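Local structure of glycine cleavage system transcriptional repressor, putative (Vibrio cholerae, 1U8S) at residues Thr65-Gly70 / Leu75-Lys80; Arg117-Ala122 / Met156-Glu161; Glu108-Phe113 / Thr167-Gln172; Arg25-Ala30 / Met50-Ser55. The protein probably represses the glycine cleavage system genes in the cytoplasm and is built of two ACT domains per chain. One frame throughout, in Å; residues are numbered along the deposited sequence.

Contact 1. Residues Thr65-Gly70 / Leu75-Lys80; sequences TLPLLG and LITMMK
L66 and M79 make the main apolar contact between helix 56-71 and strand 76-82. CD2 of L66 lies 3.6 Å from SD of M79. They run alongside each other, pointing opposite ways, so the L66 methyl lies beside the CG-SD part of the methionine. The M79 chain bends at its last torsion (chi3 -74°), and this turns CE of M79 toward the P67 ring, 4.4 Å from CG of P67. T77 adds its methyl, with CG2 of T77 4.2 Å from CG of L66. OG1 of T77 sits 4.1 Å from CA of P67. Near the turn, CB of L75 packs on CA of G70, at 3.3 Å; glycine has no side chain in the way. The short axes run almost antiparallel, at 161° and 7.7 Å. This is the last helix-strand connection of the βαββαβ ACT fold, in which the helix returns over the sheet into its edge strand. L66 also packs on I9 and M79 on L7, both of strand 5-14. On the other side of the strand, I76 and M78 pack on M78 of the second subunit. The side chains that meet here are mostly apolar, so the seam rests on close fit.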
loop_
_atom_site.group_PDB
_atom_site.type_symbol
_atom_site.label_atom_id
_atom_site.label_comp_id
_atom_site.label_asym_id
_atom_site.label_seq_id
_atom_site.Cartn_x
_atom_site.Cartn_y
_atom_site.Cartn_z
ATOM N N THR B 65 18.789 -2.141 -13.515
ATOM C CA THR B 65 19.218 -2.945 -12.369
ATOM C C THR B 65 18.133 -3.664 -11.553
ATOM O O THR B 65 18.366 -4.768 -11.058
ATOM C CB THR B 65 20.062 -2.096 -11.405
ATOM O OG1 THR B 65 19.284 -0.994 -10.927
ATOM C CG2 THR B 65 21.288 -1.564 -12.118
ATOM N N LEU B 66 16.957 -3.052 -11.419
ATOM C CA LEU B 66 15.862 -3.631 -10.641
ATOM C C LEU B 66 15.450 -5.047 -11.050
ATOM O O LEU B 66 15.299 -5.922 -10.204
ATOM C CB LEU B 66 14.631 -2.714 -10.692
ATOM C CG LEU B 66 13.496 -2.982 -9.691
ATOM C CD1 LEU B 66 13.999 -2.723 -8.281
ATOM C CD2 LEU B 66 12.306 -2.082 -9.994
ATOM N N PRO B 67 15.256 -5.294 -12.351
ATOM C CA PRO B 67 14.859 -6.655 -12.729
ATOM C C PRO B 67 15.880 -7.716 -12.297
ATOM O O PRO B 67 15.506 -8.839 -11.957
ATOM C CB PRO B 67 14.718 -6.563 -14.250
ATOM C CG PRO B 67 14.356 -5.113 -14.481
ATOM C CD PRO B 67 15.284 -4.403 -13.524
ATOM N N LEU B 68 17.164 -7.363 -12.316
ATOM C CA LEU B 68 18.213 -8.303 -11.928
ATOM C C LEU B 68 18.071 -8.691 -10.470
ATOM O O LEU B 68 18.237 -9.855 -10.109
ATOM C CB LEU B 68 19.596 -7.696 -12.152
ATOM C CG LEU B 68 19.907 -7.307 -13.594
ATOM C CD1 LEU B 68 21.340 -6.797 -13.689
ATOM C CD2 LEU B 68 19.698 -8.511 -14.498
ATOM N N LEU B 69 17.775 -7.701 -9.635
ATOM C CA LEU B 69 17.590 -7.926 -8.209
ATOM C C LEU B 69 16.482 -8.962 -8.057
ATOM O O LEU B 69 16.547 -9.850 -7.204
ATOM C CB LEU B 69 17.177 -6.621 -7.532
ATOM C CG LEU B 69 17.249 -6.532 -6.006
ATOM C CD1 LEU B 69 18.704 -6.608 -5.560
ATOM C CD2 LEU B 69 16.627 -5.219 -5.540
ATOM N N GLY B 70 15.470 -8.845 -8.914
ATOM C CA GLY B 70 14.338 -9.752 -8.882
ATOM C C GLY B 70 14.655 -11.124 -9.435
ATOM O O GLY B 70 13.884 -12.074 -9.270
ATOM N N LEU B 75 12.168 -12.498 -6.903
ATOM C CA LEU B 75 11.305 -11.339 -6.762
ATOM C C LEU B 75 10.622 -11.085 -8.111
ATOM O O LEU B 75 11.161 -11.439 -9.154
ATOM C CB LEU B 75 12.174 -10.151 -6.363
ATOM C CG LEU B 75 11.582 -8.898 -5.731
ATOM C CD1 LEU B 75 12.729 -7.971 -5.353
ATOM C CD2 LEU B 75 10.636 -8.213 -6.695
ATOM N N ILE B 76 9.434 -10.494 -8.098
ATOM C CA ILE B 76 8.724 -10.209 -9.344
ATOM C C ILE B 76 8.554 -8.706 -9.458
ATOM O O ILE B 76 7.971 -8.088 -8.574
ATOM C CB ILE B 76 7.321 -10.829 -9.357
ATOM C CG1 ILE B 76 7.362 -12.249 -8.803
ATOM C CG2 ILE B 76 6.788 -10.867 -10.780
ATOM C CD1 ILE B 76 5.984 -12.885 -8.678
ATOM N N THR B 77 9.039 -8.109 -10.540
ATOM C CA THR B 77 8.915 -6.666 -10.688
ATOM C C THR B 77 8.022 -6.198 -11.828
ATOM O O THR B 77 7.706 -6.943 -12.754
ATOM C CB THR B 77 10.278 -6.011 -10.864
ATOM O OG1 THR B 77 10.819 -6.374 -12.141
ATOM C CG2 THR B 77 11.215 -6.466 -9.761
ATOM N N MET B 78 7.633 -4.934 -11.741
ATOM C CA MET B 78 6.766 -4.314 -12.718
ATOM C C MET B 78 6.993 -2.815 -12.553
ATOM O O MET B 78 6.894 -2.299 -11.444
ATOM C CB MET B 78 5.321 -4.696 -12.388
ATOM C CG MET B 78 4.305 -4.449 -13.474
ATOM S SD MET B 78 2.776 -5.389 -13.140
ATOM C CE MET B 78 1.929 -4.295 -11.943
ATOM N N MET B 79 7.323 -2.121 -13.639
ATOM C CA MET B 79 7.559 -0.678 -13.574
ATOM C C MET B 79 6.784 0.072 -14.653
ATOM O O MET B 79 6.289 -0.526 -15.604
ATOM C CB MET B 79 9.037 -0.361 -13.759
ATOM C CG MET B 79 9.977 -1.186 -12.923
ATOM S SD MET B 79 11.669 -0.761 -13.333
ATOM C CE MET B 79 11.842 -1.563 -14.974
ATOM N N LYS B 80 6.694 1.388 -14.499
ATOM C CA LYS B 80 6.002 2.221 -15.464
ATOM C C LYS B 80 6.251 3.696 -15.219
ATOM O O LYS B 80 5.916 4.227 -14.161
ATOM C CB LYS B 80 4.492 1.963 -15.443
ATOM C CG LYS B 80 3.725 2.937 -16.325
ATOM C CD LYS B 80 2.250 2.622 -16.416
ATOM C CE LYS B 80 1.564 3.600 -17.354
ATOM N NZ LYS B 80 0.148 3.237 -17.605
#

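Contact 2. Residues Arg117-Ala122 / Met156-Glu161; sequences RQIGMA and MQLQEE
R117 and E161 form a salt bridge between the chain just after helix 107-116 and helix 155-168. NE of R117 hydrogen-bonds OE1 of E161; the modelled 2.5 Å is very short, and the exact length is doubtful. The N-H...O angle is 140°, so the bond is bent. NH2 of R117 reaches OE1 of E161 at 3.0 Å, but this second bond is weak. One carboxylate oxygen takes both. NE comes to OE1 from above the carboxylate plane, and the two flat groups stand 78° apart. R117 is stretched out as far as NE, which carries the guanidinium to the helix. NH1 of R117 is held separately by the backbone O of F113, which helps fix the group's rotation. CD of R117 lies 4.0 Å from CD1 of L158. CD1 of L158 also meets CD1 of I119 at 3.6 Å, the two side chains reaching tip to tip. I119 packs on F114 and V149, and L158 on F113 and V149. Q118 ends helix 107-116 with a Schellman motif. The contact ties the helix-to-strand turn of the second ACT domain to its other helix. Its chemistry implies a charged clasp over an apolar layer facing the sheet.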
loop_
_atom_site.group_PDB
_atom_site.type_symbol
_atom_site.label_atom_id
_atom_site.label_comp_id
_atom_site.label_asym_id
_atom_site.label_seq_id
_atom_site.Cartn_x
_atom_site.Cartn_y
_atom_site.Cartn_z
ATOM N N ARG B 117 -17.309 11.026 -5.132
ATOM C CA ARG B 117 -16.901 12.158 -4.331
ATOM C C ARG B 117 -15.421 12.496 -4.480
ATOM O O ARG B 117 -14.902 13.366 -3.778
ATOM C CB ARG B 117 -17.265 11.892 -2.873
ATOM C CG ARG B 117 -18.780 11.826 -2.665
ATOM C CD ARG B 117 -19.188 11.024 -1.430
ATOM N NE ARG B 117 -20.620 11.150 -1.207
ATOM C CZ ARG B 117 -21.561 10.663 -2.018
ATOM N NH1 ARG B 117 -21.232 9.989 -3.126
ATOM N NH2 ARG B 117 -22.842 10.879 -1.729
ATOM N N GLN B 118 -14.753 11.814 -5.406
ATOM C CA GLN B 118 -13.340 12.044 -5.680
ATOM C C GLN B 118 -12.438 11.808 -4.469
ATOM O O GLN B 118 -11.391 12.448 -4.323
ATOM C CB GLN B 118 -13.146 13.463 -6.234
ATOM C CG GLN B 118 -13.697 13.634 -7.657
ATOM C CD GLN B 118 -13.807 15.087 -8.107
ATOM O OE1 GLN B 118 -12.806 15.797 -8.227
ATOM N NE2 GLN B 118 -15.036 15.536 -8.357
ATOM N N ILE B 119 -12.856 10.891 -3.598
ATOM C CA ILE B 119 -12.083 10.524 -2.416
ATOM C C ILE B 119 -11.303 9.259 -2.794
ATOM O O ILE B 119 -11.889 8.261 -3.223
ATOM C CB ILE B 119 -13.005 10.225 -1.224
ATOM C CG1 ILE B 119 -13.801 11.487 -0.885
ATOM C CG2 ILE B 119 -12.185 9.757 -0.016
ATOM C CD1 ILE B 119 -14.832 11.306 0.226
ATOM N N GLY B 120 -9.982 9.307 -2.647
ATOM C CA GLY B 120 -9.161 8.161 -2.992
ATOM C C GLY B 120 -9.095 7.164 -1.858
ATOM O O GLY B 120 -8.903 7.556 -0.713
ATOM N N MET B 121 -9.269 5.880 -2.151
ATOM C CA MET B 121 -9.192 4.887 -1.090
ATOM C C MET B 121 -7.736 4.471 -0.941
ATOM O O MET B 121 -6.954 4.614 -1.877
ATOM C CB MET B 121 -10.026 3.661 -1.438
ATOM C CG MET B 121 -11.432 3.954 -1.903
ATOM S SD MET B 121 -12.278 2.390 -2.288
ATOM C CE MET B 121 -11.529 1.980 -3.888
ATOM N N ALA B 122 -7.378 3.964 0.238
ATOM C CA ALA B 122 -6.019 3.508 0.504
ATOM C C ALA B 122 -6.015 2.005 0.771
ATOM O O ALA B 122 -5.010 1.328 0.570
ATOM C CB ALA B 122 -5.449 4.241 1.682
ATOM N N MET B 156 -19.254 15.901 8.361
ATOM C CA MET B 156 -20.616 15.599 8.786
ATOM C C MET B 156 -21.449 15.258 7.551
ATOM O O MET B 156 -22.348 14.417 7.594
ATOM C CB MET B 156 -21.219 16.799 9.517
ATOM C CG MET B 156 -22.597 16.533 10.124
ATOM S SD MET B 156 -22.613 15.286 11.473
ATOM C CE MET B 156 -23.141 13.796 10.587
ATOM N N GLN B 157 -21.130 15.910 6.442
ATOM C CA GLN B 157 -21.834 15.676 5.192
ATOM C C GLN B 157 -21.455 14.332 4.554
ATOM O O GLN B 157 -22.303 13.657 3.968
ATOM C CB GLN B 157 -21.541 16.810 4.217
ATOM C CG GLN B 157 -22.298 16.693 2.924
ATOM C CD GLN B 157 -21.964 17.803 1.970
ATOM O OE1 GLN B 157 -22.145 18.979 2.292
ATOM N NE2 GLN B 157 -21.468 17.443 0.784
ATOM N N LEU B 158 -20.182 13.953 4.652
ATOM C CA LEU B 158 -19.733 12.686 4.096
ATOM C C LEU B 158 -20.424 11.572 4.871
ATOM O O LEU B 158 -20.879 10.577 4.291
ATOM C CB LEU B 158 -18.213 12.547 4.235
ATOM C CG LEU B 158 -17.557 11.230 3.786
ATOM C CD1 LEU B 158 -17.801 10.978 2.307
ATOM C CD2 LEU B 158 -16.072 11.305 4.065
ATOM N N GLN B 159 -20.521 11.755 6.183
ATOM C CA GLN B 159 -21.145 10.759 7.030
ATOM C C GLN B 159 -22.630 10.602 6.758
ATOM O O GLN B 159 -23.174 9.506 6.836
ATOM C CB GLN B 159 -20.919 11.112 8.485
ATOM C CG GLN B 159 -21.608 10.192 9.457
ATOM C CD GLN B 159 -21.022 10.334 10.833
ATOM O OE1 GLN B 159 -19.952 9.795 11.113
ATOM N NE2 GLN B 159 -21.699 11.084 11.698
ATOM N N GLU B 160 -23.296 11.702 6.444
ATOM C CA GLU B 160 -24.716 11.633 6.160
ATOM C C GLU B 160 -24.941 10.912 4.839
ATOM O O GLU B 160 -25.776 10.022 4.748
ATOM C CB GLU B 160 -25.320 13.045 6.150
ATOM C CG GLU B 160 -25.707 13.526 7.553
ATOM C CD GLU B 160 -26.071 15.000 7.618
ATOM O OE1 GLU B 160 -26.699 15.410 8.621
ATOM O OE2 GLU B 160 -25.720 15.752 6.678
ATOM N N GLU B 161 -24.183 11.277 3.816
ATOM C CA GLU B 161 -24.324 10.627 2.521
ATOM C C GLU B 161 -24.022 9.128 2.629
ATOM O O GLU B 161 -24.658 8.310 1.966
ATOM C CB GLU B 161 -23.400 11.300 1.507
ATOM C CG GLU B 161 -23.555 12.814 1.512
ATOM C CD GLU B 161 -22.839 13.489 0.370
ATOM O OE1 GLU B 161 -21.708 13.061 0.050
ATOM O OE2 GLU B 161 -23.400 14.456 -0.192
#

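Contact 3. Residues Glu108-Phe113 / Thr167-Gln172; sequences EKFTQF and TALDVQ
L169 reaches across to K109 and F110. Its CB points toward helix 107-116, and CG lies anti to the carbonyl carbon (chi1 -56°), which sends both methyls to K109. CD1 of L169 meets CB of K109 at 3.9 Å and CD of K109 at 4.1 Å. CD1 of L169 also reaches the F110 ring obliquely, 4.2 Å from CE2 of F110. CD2 of L169 touches the lysine alone, 4.0 Å from CD of K109. The K109 chain bends at chi2 (-99°), and this lays its CD beside both leucine methyls. The contact there is made by the aliphatic part of the lysine. V171 adds a second apolar contact to the ring. CG2 of V171 stands at the ring edge, near the ring plane, 4.0 Å from CZ of F110. No hydrogen bond crosses between the segments. D170, between the two apolar residues, has positive phi and closes helix 155-168 with a Schellman motif. This turn brings L169 and V171 to the same phenylalanine from successive points of the chain. In the second ACT domain, the contact lies where helix 155-168 gives way to strand 172-179. F110 and V171 both pack on V98 of strand 92-100. F110 also touches I143 and I145 of strand 141-149. F162 and L165 of helix 155-168 also touch F110, which sits between the two helices and the sheet.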
loop_
_atom_site.group_PDB
_atom_site.type_symbol
_atom_site.label_atom_id
_atom_site.label_comp_id
_atom_site.label_asym_id
_atom_site.label_seq_id
_atom_site.Cartn_x
_atom_site.Cartn_y
_atom_site.Cartn_z
ATOM N N GLU B 108 -18.557 -2.802 -4.970
ATOM C CA GLU B 108 -18.346 -1.753 -5.968
ATOM C C GLU B 108 -19.289 -0.560 -5.801
ATOM O O GLU B 108 -19.059 0.510 -6.370
ATOM C CB GLU B 108 -18.458 -2.334 -7.381
ATOM C CG GLU B 108 -19.670 -3.214 -7.586
ATOM C CD GLU B 108 -19.317 -4.691 -7.656
ATOM O OE1 GLU B 108 -18.685 -5.203 -6.701
ATOM O OE2 GLU B 108 -19.682 -5.336 -8.668
ATOM N N LYS B 109 -20.349 -0.750 -5.022
ATOM C CA LYS B 109 -21.303 0.321 -4.735
ATOM C C LYS B 109 -20.585 1.295 -3.806
ATOM O O LYS B 109 -20.690 2.511 -3.941
ATOM C CB LYS B 109 -22.535 -0.248 -4.026
ATOM C CG LYS B 109 -23.455 -1.051 -4.928
ATOM C CD LYS B 109 -24.639 -0.210 -5.388
ATOM C CE LYS B 109 -25.321 -0.829 -6.587
ATOM N NZ LYS B 109 -25.398 -2.299 -6.414
ATOM N N PHE B 110 -19.829 0.736 -2.867
ATOM C CA PHE B 110 -19.095 1.537 -1.905
ATOM C C PHE B 110 -17.838 2.171 -2.449
ATOM O O PHE B 110 -17.476 3.260 -2.018
ATOM C CB PHE B 110 -18.840 0.715 -0.650
ATOM C CG PHE B 110 -20.070 0.578 0.208
ATOM C CD1 PHE B 110 -20.530 1.664 0.959
ATOM C CD2 PHE B 110 -20.839 -0.584 0.178
ATOM C CE1 PHE B 110 -21.728 1.600 1.655
ATOM C CE2 PHE B 110 -22.047 -0.656 0.877
ATOM C CZ PHE B 110 -22.491 0.439 1.614
ATOM N N THR B 111 -17.180 1.528 -3.409
ATOM C CA THR B 111 -16.001 2.133 -3.993
ATOM C C THR B 111 -16.518 3.271 -4.857
ATOM O O THR B 111 -15.933 4.349 -4.897
ATOM C CB THR B 111 -15.171 1.128 -4.854
ATOM O OG1 THR B 111 -15.959 0.632 -5.941
ATOM C CG2 THR B 111 -14.697 -0.034 -3.998
ATOM N N GLN B 112 -17.639 3.041 -5.532
ATOM C CA GLN B 112 -18.230 4.079 -6.375
ATOM C C GLN B 112 -18.597 5.295 -5.514
ATOM O O GLN B 112 -18.471 6.443 -5.947
ATOM C CB GLN B 112 -19.471 3.531 -7.082
ATOM C CG GLN B 112 -20.111 4.454 -8.116
ATOM C CD GLN B 112 -19.217 4.748 -9.330
ATOM O OE1 GLN B 112 -19.718 4.906 -10.456
ATOM N NE2 GLN B 112 -17.899 4.840 -9.109
ATOM N N PHE B 113 -19.046 5.037 -4.290
ATOM C CA PHE B 113 -19.415 6.102 -3.364
ATOM C C PHE B 113 -18.253 7.072 -3.188
ATOM O O PHE B 113 -18.453 8.287 -3.117
ATOM C CB PHE B 113 -19.781 5.505 -2.005
ATOM C CG PHE B 113 -20.030 6.532 -0.930
ATOM C CD1 PHE B 113 -21.215 7.262 -0.904
ATOM C CD2 PHE B 113 -19.078 6.762 0.059
ATOM C CE1 PHE B 113 -21.453 8.201 0.087
ATOM C CE2 PHE B 113 -19.299 7.703 1.065
ATOM C CZ PHE B 113 -20.492 8.424 1.078
ATOM N N THR B 167 -28.709 3.191 4.025
ATOM C CA THR B 167 -30.147 2.992 4.167
ATOM C C THR B 167 -30.688 2.474 2.847
ATOM O O THR B 167 -31.445 1.506 2.809
ATOM C CB THR B 167 -30.905 4.300 4.506
ATOM O OG1 THR B 167 -30.517 4.743 5.801
ATOM C CG2 THR B 167 -32.409 4.071 4.500
ATOM N N ALA B 168 -30.295 3.136 1.771
ATOM C CA ALA B 168 -30.715 2.757 0.426
ATOM C C ALA B 168 -30.417 1.303 0.069
ATOM O O ALA B 168 -31.234 0.638 -0.567
ATOM C CB ALA B 168 -30.049 3.668 -0.593
ATOM N N LEU B 169 -29.250 0.811 0.474
ATOM C CA LEU B 169 -28.864 -0.560 0.155
ATOM C C LEU B 169 -29.197 -1.536 1.280
ATOM O O LEU B 169 -28.854 -2.721 1.205
ATOM C CB LEU B 169 -27.368 -0.621 -0.173
ATOM C CG LEU B 169 -26.903 0.302 -1.306
ATOM C CD1 LEU B 169 -25.392 0.344 -1.367
ATOM C CD2 LEU B 169 -27.497 -0.176 -2.618
ATOM N N ASP B 170 -29.866 -1.026 2.314
ATOM C CA ASP B 170 -30.290 -1.830 3.451
ATOM C C ASP B 170 -29.193 -2.652 4.121
ATOM O O ASP B 170 -29.369 -3.854 4.350
ATOM C CB ASP B 170 -31.416 -2.764 3.015
ATOM C CG ASP B 170 -31.970 -3.578 4.160
ATOM O OD1 ASP B 170 -32.218 -2.989 5.233
ATOM O OD2 ASP B 170 -32.169 -4.798 3.977
ATOM N N VAL B 171 -28.067 -2.018 4.438
ATOM C CA VAL B 171 -26.960 -2.716 5.099
ATOM C C VAL B 171 -26.504 -1.925 6.317
ATOM O O VAL B 171 -26.836 -0.744 6.463
ATOM C CB VAL B 171 -25.736 -2.880 4.165
ATOM C CG1 VAL B 171 -26.143 -3.550 2.883
ATOM C CG2 VAL B 171 -25.111 -1.516 3.873
ATOM N N GLN B 172 -25.740 -2.578 7.186
ATOM C CA GLN B 172 -25.222 -1.933 8.388
ATOM C C GLN B 172 -23.845 -1.361 8.111
ATOM O O GLN B 172 -22.918 -2.087 7.737
ATOM C CB GLN B 172 -25.113 -2.930 9.538
ATOM C CG GLN B 172 -26.428 -3.533 9.992
ATOM C CD GLN B 172 -26.238 -4.516 11.136
ATOM O OE1 GLN B 172 -25.653 -5.595 10.959
ATOM N NE2 GLN B 172 -26.714 -4.139 12.324
#

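Contact 4. Residues Arg25-Ala30 / Met50-Ser55; sequences RLVTQA and MLISGS
V27 and I52 meet tip to tip between helix 19-28 and strand 45-54. CG1 of V27 lies 3.5 Å from CG2 of I52. CG1 of V27 also comes within 4.1 Å of CD1 of I52, so it faces both branches of the isoleucine. V27 holds CG1 anti to its backbone nitrogen (chi1 172°), which directs this methyl at the strand. CG2 of V27 makes a looser contact, 4.4 Å from SD of M50. M50 and I52 stand two residues apart on the strand and project from the same face of the sheet. Nothing polar crosses the contact, and all three residues are buried. This is the helix-to-sheet core of the first ACT domain, a ferredoxin-like βαββαβ fold whose two helices pack on one face of an antiparallel sheet with strand order 2-3-1-4. M50 and I52 are set in place by backbone hydrogen bonds to I9 and L7 of strand 5-14. I52 also touches V62 of helix 56-71. T28 packs on T107 of the second subunit, and just past the helix Q29 NE2 hydrogen-bonds OE2 of E108 of that subunit. Past the strand, the S55 side chain caps the N of N58 as helix 56-71 begins.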
loop_
_atom_site.group_PDB
_atom_site.type_symbol
_atom_site.label_atom_id
_atom_site.label_comp_id
_atom_site.label_asym_id
_atom_site.label_seq_id
_atom_site.Cartn_x
_atom_site.Cartn_y
_atom_site.Cartn_z
ATOM N N ARG B 25 17.671 0.223 -1.315
ATOM C CA ARG B 25 19.116 0.341 -1.442
ATOM C C ARG B 25 19.458 0.610 -2.898
ATOM O O ARG B 25 20.178 1.554 -3.224
ATOM C CB ARG B 25 19.772 -0.961 -0.966
ATOM C CG ARG B 25 21.284 -0.999 -1.042
ATOM C CD ARG B 25 21.822 -2.306 -0.462
ATOM N NE ARG B 25 23.219 -2.510 -0.825
ATOM C CZ ARG B 25 23.648 -2.631 -2.078
ATOM N NH1 ARG B 25 22.786 -2.572 -3.087
ATOM N NH2 ARG B 25 24.940 -2.806 -2.328
ATOM N N LEU B 26 18.916 -0.230 -3.765
ATOM C CA LEU B 26 19.138 -0.127 -5.196
ATOM C C LEU B 26 18.586 1.195 -5.722
ATOM O O LEU B 26 19.219 1.865 -6.540
ATOM C CB LEU B 26 18.465 -1.314 -5.895
ATOM C CG LEU B 26 18.741 -1.567 -7.377
ATOM C CD1 LEU B 26 18.454 -3.029 -7.692
ATOM C CD2 LEU B 26 17.891 -0.643 -8.234
ATOM N N VAL B 27 17.409 1.572 -5.233
ATOM C CA VAL B 27 16.757 2.810 -5.653
ATOM C C VAL B 27 17.481 4.079 -5.203
ATOM O O VAL B 27 17.759 4.966 -6.021
ATOM C CB VAL B 27 15.297 2.859 -5.148
ATOM C CG1 VAL B 27 14.689 4.219 -5.417
ATOM C CG2 VAL B 27 14.486 1.790 -5.844
ATOM N N THR B 28 17.777 4.175 -3.910
ATOM C CA THR B 28 18.458 5.355 -3.387
ATOM C C THR B 28 19.887 5.426 -3.905
ATOM O O THR B 28 20.372 6.508 -4.238
ATOM C CB THR B 28 18.485 5.358 -1.846
ATOM O OG1 THR B 28 19.152 4.180 -1.380
ATOM C CG2 THR B 28 17.073 5.397 -1.295
ATOM N N GLN B 29 20.549 4.269 -3.978
ATOM C CA GLN B 29 21.926 4.192 -4.472
ATOM C C GLN B 29 21.999 4.400 -5.992
ATOM O O GLN B 29 23.079 4.343 -6.583
ATOM C CB GLN B 29 22.562 2.842 -4.092
ATOM C CG GLN B 29 23.055 2.763 -2.640
ATOM C CD GLN B 29 23.933 1.543 -2.369
ATOM O OE1 GLN B 29 24.751 1.156 -3.206
ATOM N NE2 GLN B 29 23.778 0.945 -1.190
ATOM N N ALA B 30 20.847 4.637 -6.615
ATOM C CA ALA B 30 20.779 4.873 -8.055
ATOM C C ALA B 30 20.657 6.372 -8.322
ATOM O O ALA B 30 20.721 6.818 -9.468
ATOM C CB ALA B 30 19.590 4.138 -8.656
ATOM N N MET B 50 5.622 1.548 -5.125
ATOM C CA MET B 50 6.568 2.636 -4.924
ATOM C C MET B 50 6.637 3.604 -6.093
ATOM O O MET B 50 6.448 3.223 -7.243
ATOM C CB MET B 50 7.960 2.074 -4.620
ATOM C CG MET B 50 8.977 3.113 -4.204
ATOM S SD MET B 50 10.612 2.391 -3.872
ATOM C CE MET B 50 10.453 1.926 -2.128
ATOM N N LEU B 51 6.894 4.866 -5.768
ATOM C CA LEU B 51 7.003 5.947 -6.742
ATOM C C LEU B 51 8.318 6.673 -6.510
ATOM O O LEU B 51 8.536 7.258 -5.455
ATOM C CB LEU B 51 5.844 6.934 -6.571
ATOM C CG LEU B 51 6.014 8.227 -7.367
ATOM C CD1 LEU B 51 6.071 7.877 -8.840
ATOM C CD2 LEU B 51 4.881 9.197 -7.066
ATOM N N ILE B 52 9.194 6.639 -7.501
ATOM C CA ILE B 52 10.482 7.287 -7.362
ATOM C C ILE B 52 10.646 8.324 -8.456
ATOM O O ILE B 52 9.898 8.340 -9.427
ATOM C CB ILE B 52 11.649 6.260 -7.463
ATOM C CG1 ILE B 52 11.667 5.624 -8.852
ATOM C CG2 ILE B 52 11.486 5.162 -6.403
ATOM C CD1 ILE B 52 12.809 4.639 -9.056
ATOM N N SER B 53 11.627 9.198 -8.284
ATOM C CA SER B 53 11.908 10.234 -9.262
ATOM C C SER B 53 13.422 10.369 -9.353
ATOM O O SER B 53 14.139 10.053 -8.408
ATOM C CB SER B 53 11.295 11.562 -8.823
ATOM O OG SER B 53 11.927 12.035 -7.648
ATOM N N GLY B 54 13.905 10.826 -10.500
ATOM C CA GLY B 54 15.332 11.003 -10.679
ATOM C C GLY B 54 15.589 11.539 -12.066
ATOM O O GLY B 54 14.652 11.865 -12.792
ATOM N N SER B 55 16.855 11.642 -12.442
ATOM C CA SER B 55 17.186 12.136 -13.769
ATOM C C SER B 55 16.808 11.030 -14.744
ATOM O O SER B 55 16.554 9.894 -14.334
ATOM C CB SER B 55 18.684 12.406 -13.881
ATOM O OG SER B 55 19.393 11.180 -13.877
#

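Contacts 1 and 4 belong to the first ACT domain, contacts 2 and 3 to the second, on opposite sides of the chain's centre. The touching residues of contact 4 are all buried; the other three contacts are partly buried. Within each domain the paired contacts touch: L26 packs on T65, L66 and L69, and F113 packs on L158 and E161. Contacts 2 and 3 share helix 155-168, and contact 2 is nested inside the chain loop that contact 3 closes. The side chains of contacts 1, 3 and 4 meet mainly through apolar atoms, whereas contact 2 adds a salt bridge. All four border the second subunit; E108 forms a salt bridge with R25 of the second subunit.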